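Local coordinates for protein acyl-CoA dehydrogenase (PDB 3OWA) that probably oxidises acyl-CoA thioesters to their enoyl-CoA forms, passing the electrons to a bound FAD cofactor, at residues Tyr151-Ala165 against Ile197-Ala209. Numbering follows the deposited sequence.
With FAD (flavin-adenine dinucleotide), chain E.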
ATOM      1  N   TYR A 151     -20.041  20.462   0.538  1.00 26.30           N
ATOM      2  CA  TYR A 151     -20.607  19.901   1.760  1.00 25.94           C
ATOM      3  C   TYR A 151     -19.623  20.152   2.901  1.00 24.97           C
ATOM      4  O   TYR A 151     -18.453  19.764   2.809  1.00 25.24           O
ATOM      5  CB  TYR A 151     -20.729  18.407   1.534  1.00 25.63           C
ATOM      6  CG  TYR A 151     -21.428  17.611   2.607  1.00 28.45           C
ATOM      7  CD1 TYR A 151     -22.814  17.700   2.777  1.00 28.48           C
ATOM      8  CD2 TYR A 151     -20.716  16.715   3.420  1.00 25.63           C
ATOM      9  CE1 TYR A 151     -23.478  16.900   3.732  1.00 27.02           C
ATOM     10  CE2 TYR A 151     -21.382  15.923   4.390  1.00 28.31           C
ATOM     11  CZ  TYR A 151     -22.764  16.037   4.531  1.00 28.22           C
ATOM     12  OH  TYR A 151     -23.421  15.261   5.473  1.00 32.57           O
ATOM     13  N   ALA A 152     -20.079  20.764   3.986  1.00 24.93           N
ATOM     14  CA  ALA A 152     -19.149  21.261   5.011  1.00 23.75           C
ATOM     15  C   ALA A 152     -19.550  20.707   6.391  1.00 26.32           C
ATOM     16  O   ALA A 152     -20.352  21.324   7.142  1.00 25.94           O
ATOM     17  CB  ALA A 152     -19.146  22.779   5.030  1.00 23.78           C
ATOM     18  N   LEU A 153     -18.996  19.545   6.725  1.00 26.18           N
ATOM     19  CA  LEU A 153     -19.269  18.870   7.988  1.00 26.99           C
ATOM     20  C   LEU A 153     -18.032  18.848   8.906  1.00 26.86           C
ATOM     21  O   LEU A 153     -18.099  19.221  10.067  1.00 25.68           O
ATOM     22  CB  LEU A 153     -19.712  17.451   7.713  1.00 27.35           C
ATOM     23  CG  LEU A 153     -19.952  16.478   8.896  1.00 29.89           C
ATOM     24  CD1 LEU A 153     -20.926  17.038   9.919  1.00 29.97           C
ATOM     25  CD2 LEU A 153     -20.416  15.099   8.383  1.00 29.97           C
ATOM     26  N   THR A 154     -16.914  18.365   8.378  1.00 26.55           N
ATOM     27  CA  THR A 154     -15.673  18.227   9.126  1.00 24.86           C
ATOM     28  C   THR A 154     -15.135  19.517   9.721  1.00 26.19           C
ATOM     29  O   THR A 154     -15.276  20.593   9.139  1.00 24.29           O
ATOM     30  CB  THR A 154     -14.618  17.624   8.228  1.00 25.44           C
ATOM     31  OG1 THR A 154     -15.126  16.400   7.669  1.00 24.12           O
ATOM     32  CG2 THR A 154     -13.355  17.333   8.962  1.00 22.94           C
ATOM     33  N   GLU A 155     -14.572  19.410  10.928  1.00 25.54           N
ATOM     34  CA  GLU A 155     -13.870  20.530  11.559  1.00 27.09           C
ATOM     35  C   GLU A 155     -12.462  20.124  12.018  1.00 28.96           C
ATOM     36  O   GLU A 155     -12.145  18.948  12.051  1.00 31.37           O
ATOM     37  CB  GLU A 155     -14.643  21.130  12.750  1.00 25.61           C
ATOM     38  CG  GLU A 155     -16.034  21.567  12.378  1.00 26.96           C
ATOM     39  CD  GLU A 155     -16.780  22.274  13.435  1.00 31.85           C
ATOM     40  OE1 GLU A 155     -16.207  22.570  14.536  1.00 35.65           O
ATOM     41  OE2 GLU A 155     -17.966  22.593  13.150  1.00 33.81           O
ATOM     42  N   PRO A 156     -11.615  21.101  12.401  1.00 31.30           N
ATOM     43  CA  PRO A 156     -10.276  20.681  12.867  1.00 31.64           C
ATOM     44  C   PRO A 156     -10.374  19.683  14.032  1.00 33.88           C
ATOM     45  O   PRO A 156      -9.580  18.737  14.097  1.00 33.08           O
ATOM     46  CB  PRO A 156      -9.652  21.986  13.351  1.00 33.60           C
ATOM     47  CG  PRO A 156     -10.290  23.072  12.448  1.00 33.80           C
ATOM     48  CD  PRO A 156     -11.737  22.571  12.239  1.00 30.33           C
ATOM     49  N   GLY A 157     -11.360  19.882  14.914  1.00 34.18           N
ATOM     50  CA  GLY A 157     -11.492  19.062  16.129  1.00 35.66           C
ATOM     51  C   GLY A 157     -12.468  17.915  15.953  1.00 35.95           C
ATOM     52  O   GLY A 157     -12.720  17.147  16.887  1.00 37.33           O
ATOM     53  N   SER A 158     -13.040  17.764  14.760  1.00 35.25           N
ATOM     54  CA  SER A 158     -14.047  16.728  14.571  1.00 34.13           C
ATOM     55  C   SER A 158     -14.041  16.160  13.158  1.00 34.11           C
ATOM     56  O   SER A 158     -14.553  16.784  12.212  1.00 33.91           O
ATOM     57  CB  SER A 158     -15.455  17.221  14.992  1.00 35.45           C
ATOM     58  OG  SER A 158     -15.881  18.377  14.290  1.00 36.46           O
ATOM     59  N   GLY A 159     -13.462  14.971  13.018  1.00 32.24           N
ATOM     60  CA  GLY A 159     -13.434  14.286  11.738  1.00 31.72           C
ATOM     61  C   GLY A 159     -14.274  13.030  11.793  1.00 31.49           C
ATOM     62  O   GLY A 159     -15.412  13.025  11.337  1.00 32.30           O
ATOM     63  N   SER A 160     -13.732  11.949  12.347  1.00 31.06           N
ATOM     64  CA  SER A 160     -14.515  10.719  12.487  1.00 30.65           C
ATOM     65  C   SER A 160     -15.696  10.966  13.419  1.00 31.89           C
ATOM     66  O   SER A 160     -16.774  10.484  13.167  1.00 31.24           O
ATOM     67  CB  SER A 160     -13.652   9.579  13.018  1.00 29.94           C
ATOM     68  OG  SER A 160     -12.676   9.225  12.026  1.00 30.54           O
ATOM     69  N   ASP A 161     -15.465  11.716  14.492  1.00 32.85           N
ATOM     70  CA  ASP A 161     -16.515  12.145  15.424  1.00 34.45           C
ATOM     71  C   ASP A 161     -17.196  13.423  14.924  1.00 34.96           C
ATOM     72  O   ASP A 161     -17.037  14.507  15.483  1.00 34.01           O
ATOM     73  CB  ASP A 161     -15.884  12.382  16.797  1.00 34.92           C
ATOM     74  CG  ASP A 161     -16.900  12.842  17.854  1.00 37.04           C
ATOM     75  OD1 ASP A 161     -16.437  13.356  18.898  1.00 37.90           O
ATOM     76  OD2 ASP A 161     -18.136  12.676  17.643  1.00 37.54           O
ATOM     77  N   ALA A 162     -17.968  13.272  13.864  1.00 36.43           N
ATOM     78  CA  ALA A 162     -18.465  14.391  13.095  1.00 37.23           C
ATOM     79  C   ALA A 162     -19.545  15.179  13.846  1.00 38.62           C
ATOM     80  O   ALA A 162     -19.748  16.343  13.541  1.00 37.96           O
ATOM     81  CB  ALA A 162     -19.008  13.873  11.753  1.00 37.49           C
ATOM     82  N   LEU A 163     -20.198  14.558  14.844  1.00 38.76           N
ATOM     83  CA  LEU A 163     -21.223  15.258  15.648  1.00 40.00           C
ATOM     84  C   LEU A 163     -20.608  16.096  16.762  1.00 39.83           C
ATOM     85  O   LEU A 163     -21.309  16.833  17.463  1.00 40.11           O
ATOM     86  CB  LEU A 163     -22.251  14.259  16.234  1.00 40.80           C
ATOM     87  CG  LEU A 163     -22.877  13.231  15.278  1.00 42.46           C
ATOM     88  CD1 LEU A 163     -23.882  12.355  16.012  1.00 46.40           C
ATOM     89  CD2 LEU A 163     -23.500  13.873  14.029  1.00 41.85           C
ATOM     90  N   GLY A 164     -19.290  15.978  16.937  1.00 39.37           N
ATOM     91  CA  GLY A 164     -18.551  16.869  17.834  1.00 38.43           C
ATOM     92  C   GLY A 164     -18.277  18.268  17.242  1.00 37.14           C
ATOM     93  O   GLY A 164     -17.500  19.034  17.803  1.00 37.20           O
ATOM     94  N   ALA A 165     -18.925  18.619  16.126  1.00 36.31           N
ATOM     95  CA  ALA A 165     -18.766  19.961  15.541  1.00 35.47           C
ATOM     96  C   ALA A 165     -18.902  21.053  16.605  1.00 36.09           C
ATOM     97  O   ALA A 165     -19.776  20.988  17.481  1.00 36.52           O
ATOM     98  CB  ALA A 165     -19.772  20.187  14.440  1.00 35.85           C
ATOM     99  N   ILE A 197     -23.501  23.184   2.176  1.00 27.15           N
ATOM    100  CA  ILE A 197     -24.356  22.547   3.172  1.00 28.59           C
ATOM    101  C   ILE A 197     -23.520  22.510   4.436  1.00 27.25           C
ATOM    102  O   ILE A 197     -22.569  21.775   4.496  1.00 27.25           O
ATOM    103  CB  ILE A 197     -24.722  21.107   2.784  1.00 27.51           C
ATOM    104  CG1 ILE A 197     -25.351  21.073   1.365  1.00 29.52           C
ATOM    105  CG2 ILE A 197     -25.672  20.455   3.895  1.00 28.49           C
ATOM    106  CD1 ILE A 197     -26.618  21.932   1.156  1.00 32.67           C
ATOM    107  N   VAL A 198     -23.839  23.360   5.397  1.00 27.98           N
ATOM    108  CA  VAL A 198     -23.005  23.513   6.591  1.00 25.63           C
ATOM    109  C   VAL A 198     -23.705  22.951   7.844  1.00 27.71           C
ATOM    110  O   VAL A 198     -24.869  23.228   8.086  1.00 29.05           O
ATOM    111  CB  VAL A 198     -22.753  25.002   6.845  1.00 27.54           C
ATOM    112  CG1 VAL A 198     -21.954  25.202   8.126  1.00 25.44           C
ATOM    113  CG2 VAL A 198     -22.068  25.677   5.599  1.00 26.05           C
ATOM    114  N   TYR A 199     -22.988  22.219   8.684  1.00 26.92           N
ATOM    115  CA  TYR A 199     -23.582  21.716   9.918  1.00 28.17           C
ATOM    116  C   TYR A 199     -23.069  22.537  11.064  1.00 28.80           C
ATOM    117  O   TYR A 199     -21.869  22.840  11.106  1.00 27.37           O
ATOM    118  CB  TYR A 199     -23.116  20.281  10.131  1.00 28.66           C
ATOM    119  CG  TYR A 199     -23.762  19.297   9.205  1.00 31.99           C
ATOM    120  CD1 TYR A 199     -24.922  18.601   9.595  1.00 33.39           C
ATOM    121  CD2 TYR A 199     -23.204  19.011   7.961  1.00 28.20           C
ATOM    122  CE1 TYR A 199     -25.508  17.647   8.752  1.00 33.75           C
ATOM    123  CE2 TYR A 199     -23.796  18.063   7.116  1.00 31.40           C
ATOM    124  CZ  TYR A 199     -24.927  17.387   7.508  1.00 33.42           C
ATOM    125  OH  TYR A 199     -25.459  16.426   6.639  1.00 34.36           O
ATOM    126  N   ALA A 200     -23.965  22.908  11.997  1.00 29.95           N
ATOM    127  CA  ALA A 200     -23.611  23.768  13.126  1.00 31.09           C
ATOM    128  C   ALA A 200     -24.569  23.444  14.266  1.00 33.19           C
ATOM    129  O   ALA A 200     -25.637  22.893  14.019  1.00 35.15           O
ATOM    130  CB  ALA A 200     -23.740  25.246  12.764  1.00 30.71           C
ATOM    131  N   LYS A 201     -24.202  23.783  15.495  1.00 33.30           N
ATOM    132  CA  LYS A 201     -25.092  23.529  16.627  1.00 35.84           C
ATOM    133  C   LYS A 201     -25.828  24.797  17.042  1.00 36.04           C
ATOM    134  O   LYS A 201     -25.205  25.747  17.502  1.00 34.85           O
ATOM    135  CB  LYS A 201     -24.343  22.916  17.819  1.00 36.57           C
ATOM    136  CG  LYS A 201     -23.806  21.536  17.526  1.00 37.21           C
ATOM    137  CD  LYS A 201     -23.069  20.952  18.737  1.00 41.98           C
ATOM    138  CE  LYS A 201     -22.599  19.530  18.411  1.00 42.64           C
ATOM    139  NZ  LYS A 201     -21.958  18.896  19.623  1.00 48.67           N
ATOM    140  N   ILE A 202     -27.154  24.803  16.849  1.00 36.84           N
ATOM    141  CA  ILE A 202     -28.008  25.926  17.275  1.00 38.34           C
ATOM    142  C   ILE A 202     -27.902  26.105  18.780  1.00 40.41           C
ATOM    143  O   ILE A 202     -28.057  25.149  19.498  1.00 40.13           O
ATOM    144  CB  ILE A 202     -29.460  25.750  16.804  1.00 39.00           C
ATOM    145  CG1 ILE A 202     -29.483  25.848  15.270  1.00 38.20           C
ATOM    146  CG2 ILE A 202     -30.383  26.822  17.464  1.00 38.54           C
ATOM    147  CD1 ILE A 202     -30.744  25.380  14.593  1.00 40.04           C
ATOM    148  N   ASP A 203     -27.583  27.321  19.228  1.00 43.09           N
ATOM    149  CA  ASP A 203     -27.262  27.624  20.633  1.00 46.72           C
ATOM    150  C   ASP A 203     -26.164  26.738  21.203  1.00 46.98           C
ATOM    151  O   ASP A 203     -26.063  26.567  22.412  1.00 47.88           O
ATOM    152  CB  ASP A 203     -28.520  27.565  21.531  1.00 48.03           C
ATOM    153  CG  ASP A 203     -29.617  28.511  21.059  1.00 52.60           C
ATOM    154  OD1 ASP A 203     -30.804  28.179  21.276  1.00 57.65           O
ATOM    155  OD2 ASP A 203     -29.304  29.570  20.456  1.00 53.18           O
ATOM    156  N   GLY A 204     -25.342  26.178  20.320  1.00 46.80           N
ATOM    157  CA  GLY A 204     -24.249  25.319  20.742  1.00 46.73           C
ATOM    158  C   GLY A 204     -24.735  23.992  21.284  1.00 47.12           C
ATOM    159  O   GLY A 204     -23.991  23.287  21.964  1.00 47.74           O
ATOM    160  N   GLU A 205     -25.972  23.637  20.947  1.00 46.61           N
ATOM    161  CA  GLU A 205     -26.619  22.469  21.518  1.00 47.41           C
ATOM    162  C   GLU A 205     -27.173  21.523  20.447  1.00 45.18           C
ATOM    163  O   GLU A 205     -26.897  20.335  20.488  1.00 45.55           O
ATOM    164  CB  GLU A 205     -27.740  22.925  22.467  1.00 49.54           C
ATOM    165  CG  GLU A 205     -28.135  21.908  23.518  1.00 58.05           C
ATOM    166  CD  GLU A 205     -27.040  21.628  24.567  1.00 65.40           C
ATOM    167  OE1 GLU A 205     -26.050  22.402  24.669  1.00 68.23           O
ATOM    168  OE2 GLU A 205     -27.184  20.620  25.302  1.00 72.86           O
ATOM    169  N   HIS A 206     -27.907  22.066  19.478  1.00 42.34           N
ATOM    170  CA  HIS A 206     -28.728  21.273  18.578  1.00 40.24           C
ATOM    171  C   HIS A 206     -28.109  21.196  17.169  1.00 37.76           C
ATOM    172  O   HIS A 206     -28.172  22.166  16.379  1.00 35.40           O
ATOM    173  CB  HIS A 206     -30.145  21.849  18.497  1.00 41.16           C
ATOM    174  CG  HIS A 206     -30.849  21.941  19.818  1.00 43.68           C
ATOM    175  ND1 HIS A 206     -31.450  23.101  20.256  1.00 49.26           N
ATOM    176  CD2 HIS A 206     -31.054  21.023  20.793  1.00 44.32           C
ATOM    177  CE1 HIS A 206     -31.998  22.894  21.443  1.00 46.71           C
ATOM    178  NE2 HIS A 206     -31.760  21.647  21.798  1.00 48.26           N
ATOM    179  N   PHE A 207     -27.557  20.018  16.875  1.00 36.04           N
ATOM    180  CA  PHE A 207     -26.783  19.757  15.670  1.00 34.66           C
ATOM    181  C   PHE A 207     -27.722  19.812  14.473  1.00 34.02           C
ATOM    182  O   PHE A 207     -28.680  19.026  14.390  1.00 34.13           O
ATOM    183  CB  PHE A 207     -26.138  18.384  15.804  1.00 34.84           C
ATOM    184  CG  PHE A 207     -25.261  17.991  14.646  1.00 34.05           C
ATOM    185  CD1 PHE A 207     -23.936  18.417  14.600  1.00 32.64           C
ATOM    186  CD2 PHE A 207     -25.759  17.177  13.615  1.00 31.62           C
ATOM    187  CE1 PHE A 207     -23.096  18.039  13.529  1.00 33.11           C
ATOM    188  CE2 PHE A 207     -24.940  16.792  12.544  1.00 33.93           C
ATOM    189  CZ  PHE A 207     -23.610  17.220  12.500  1.00 32.83           C
ATOM    190  N   SER A 208     -27.464  20.752  13.561  1.00 32.71           N
ATOM    191  CA  SER A 208     -28.421  21.083  12.491  1.00 33.32           C
ATOM    192  C   SER A 208     -27.723  21.414  11.156  1.00 32.46           C
ATOM    193  O   SER A 208     -26.590  21.794  11.170  1.00 32.76           O
ATOM    194  CB  SER A 208     -29.278  22.308  12.920  1.00 34.63           C
ATOM    195  OG  SER A 208     -29.926  22.081  14.165  1.00 33.73           O
ATOM    196  N   ALA A 209     -28.405  21.259  10.024  1.00 32.04           N
ATOM    197  CA  ALA A 209     -27.801  21.566   8.732  1.00 31.90           C
ATOM    198  C   ALA A 209     -28.379  22.852   8.175  1.00 31.86           C
ATOM    199  O   ALA A 209     -29.545  23.163   8.443  1.00 32.35           O
ATOM    200  CB  ALA A 209     -28.010  20.403   7.757  1.00 32.26           C
TER
HETATM  201  PA  FAD E 601      -9.584  11.260  12.660  1.00 34.51           P
HETATM  202  O1A FAD E 601      -8.794  12.149  13.586  1.00 36.51           O
HETATM  203  O2A FAD E 601     -11.056  11.240  12.866  1.00 37.89           O
HETATM  204  O5B FAD E 601      -9.021   9.785  12.682  1.00 33.49           O
HETATM  205  C5B FAD E 601      -7.660   9.475  12.850  1.00 31.42           C
HETATM  206  C4B FAD E 601      -7.460   7.971  12.971  1.00 34.34           C
HETATM  207  O4B FAD E 601      -8.128   7.460  14.136  1.00 33.92           O
HETATM  208  C3B FAD E 601      -8.032   7.245  11.758  1.00 35.30           C
HETATM  209  O3B FAD E 601      -7.272   6.081  11.438  1.00 34.94           O
HETATM  210  C2B FAD E 601      -9.364   6.782  12.289  1.00 35.75           C
HETATM  211  O2B FAD E 601      -9.842   5.654  11.621  1.00 35.83           O
HETATM  212  C1B FAD E 601      -9.027   6.456  13.721  1.00 35.08           C
HETATM  213  N9A FAD E 601     -10.230   6.482  14.559  1.00 38.37           N
HETATM  214  C8A FAD E 601     -11.078   7.537  14.773  1.00 42.06           C
HETATM  215  N7A FAD E 601     -12.062   7.159  15.608  1.00 39.69           N
HETATM  216  C5A FAD E 601     -11.845   5.879  15.958  1.00 41.21           C
HETATM  217  C6A FAD E 601     -12.537   4.983  16.810  1.00 40.07           C
HETATM  218  N6A FAD E 601     -13.590   5.382  17.535  1.00 39.25           N
HETATM  219  N1A FAD E 601     -12.048   3.708  16.945  1.00 37.51           N
HETATM  220  C2A FAD E 601     -10.900   3.308  16.277  1.00 39.04           C
HETATM  221  N3A FAD E 601     -10.199   4.197  15.468  1.00 36.32           N
HETATM  222  C4A FAD E 601     -10.675   5.451  15.298  1.00 37.97           C
HETATM  223  N1  FAD E 601     -15.265  16.572   4.944  1.00 32.81           N
HETATM  224  C2  FAD E 601     -16.429  17.197   4.556  1.00 34.66           C
HETATM  225  O2  FAD E 601     -17.372  17.258   5.314  1.00 37.59           O
HETATM  226  N3  FAD E 601     -16.571  17.771   3.308  1.00 32.78           N
HETATM  227  C4  FAD E 601     -15.550  17.761   2.412  1.00 33.01           C
HETATM  228  O4  FAD E 601     -15.743  18.278   1.300  1.00 32.95           O
HETATM  229  C4X FAD E 601     -14.362  17.123   2.784  1.00 34.88           C
HETATM  230  N5  FAD E 601     -13.297  17.128   1.906  1.00 36.99           N
HETATM  231  C5X FAD E 601     -12.088  16.559   2.279  1.00 34.82           C
HETATM  232  C6  FAD E 601     -11.030  16.585   1.363  1.00 29.88           C
HETATM  233  C7  FAD E 601      -9.803  16.045   1.733  1.00 30.34           C
HETATM  234  C7M FAD E 601      -8.650  16.086   0.752  1.00 28.99           C
HETATM  235  C8  FAD E 601      -9.671  15.483   3.022  1.00 30.94           C
HETATM  236  C8M FAD E 601      -8.406  14.861   3.519  1.00 33.90           C
HETATM  237  C9  FAD E 601     -10.744  15.417   3.905  1.00 30.86           C
HETATM  238  C9A FAD E 601     -11.957  15.957   3.554  1.00 31.08           C
HETATM  239  N10 FAD E 601     -13.031  15.895   4.428  1.00 32.87           N
HETATM  240  C10 FAD E 601     -14.215  16.524   4.063  1.00 33.47           C
HETATM  241  C1' FAD E 601     -12.878  15.329   5.834  1.00 35.46           C
HETATM  242  C2' FAD E 601     -12.574  13.828   5.879  1.00 43.44           C
HETATM  243  O2' FAD E 601     -13.485  12.976   5.223  1.00 46.29           O
HETATM  244  C3' FAD E 601     -11.915  13.377   7.348  1.00 42.84           C
HETATM  245  O3' FAD E 601     -10.559  13.384   7.067  1.00 32.97           O
HETATM  246  C4' FAD E 601     -12.307  12.204   7.815  1.00 42.75           C
HETATM  247  O4' FAD E 601     -13.728  12.276   7.922  1.00 45.33           O
HETATM  248  C5' FAD E 601     -11.628  11.588   9.038  1.00 36.88           C
HETATM  249  O5' FAD E 601     -11.328  12.632   9.928  1.00 32.67           O
HETATM  250  P   FAD E 601      -9.869  12.977  10.428  1.00 33.68           P
HETATM  251  O1P FAD E 601      -9.046  13.213   9.182  1.00 32.36           O
HETATM  252  O2P FAD E 601      -9.929  14.146  11.370  1.00 33.61           O
HETATM  253  O3P FAD E 601      -9.284  11.661  11.112  1.00 34.49           O
HETATM  254  O   HOH W   1     -19.697  20.169  20.065  1.00 51.08           O
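Methyl CD1 of Leu-153 sits between two aromatic rings, making a CH-pi contact over one face of Tyr-199, 4.0 Å from the ring centroid, and lying at the edge of Phe-207, 3.7 Å from its CZ. Leucine suits this place because its apolar CD1 can lie over the Tyr-199 face and still reach the Phe-207 edge. Leu-163 lays CD2 over a face of Phe-207, 3.6 Å from CE2, a second CH-pi contact, while the small Ala-165 brings only its CB to that ring's edge. Tyr-199 in turn directs its edge at the face of Tyr-151, planes at 81°, an offset edge-to-face pair. The chi1 of Tyr-151 (-174°) turns its ring beside the carbonyl carbon and carries the far end over to Tyr-199. There OH of Tyr-151 lies 2.6 Å from OH of Tyr-199, a hydrogen bond that pairs the two polar ends within buried surroundings.

The backbones that carry these tyrosines pair in parallel, strand 149-152 with 195-202, in the beta domain of the acyl-CoA dehydrogenase fold: Ala-152 N donates to Ile-197 O (2.7 Å), and Tyr-199 N to Ala-152 O. The end of strand 149-152 and the loop after it hold the flavin: Tyr-151 O accepts from FAD N3, and Thr-154 OG1 donates to FAD N1 (2.7 Å).

At the polar edge, the extended Lys-201 runs past Ala-165 O to a weak bond from NZ to Leu-163 O (3.1 Å), and a water bridges NZ to Ala-165 O. Lysine fits here, its long aliphatic stem carrying the ammonium group to these loop carbonyls.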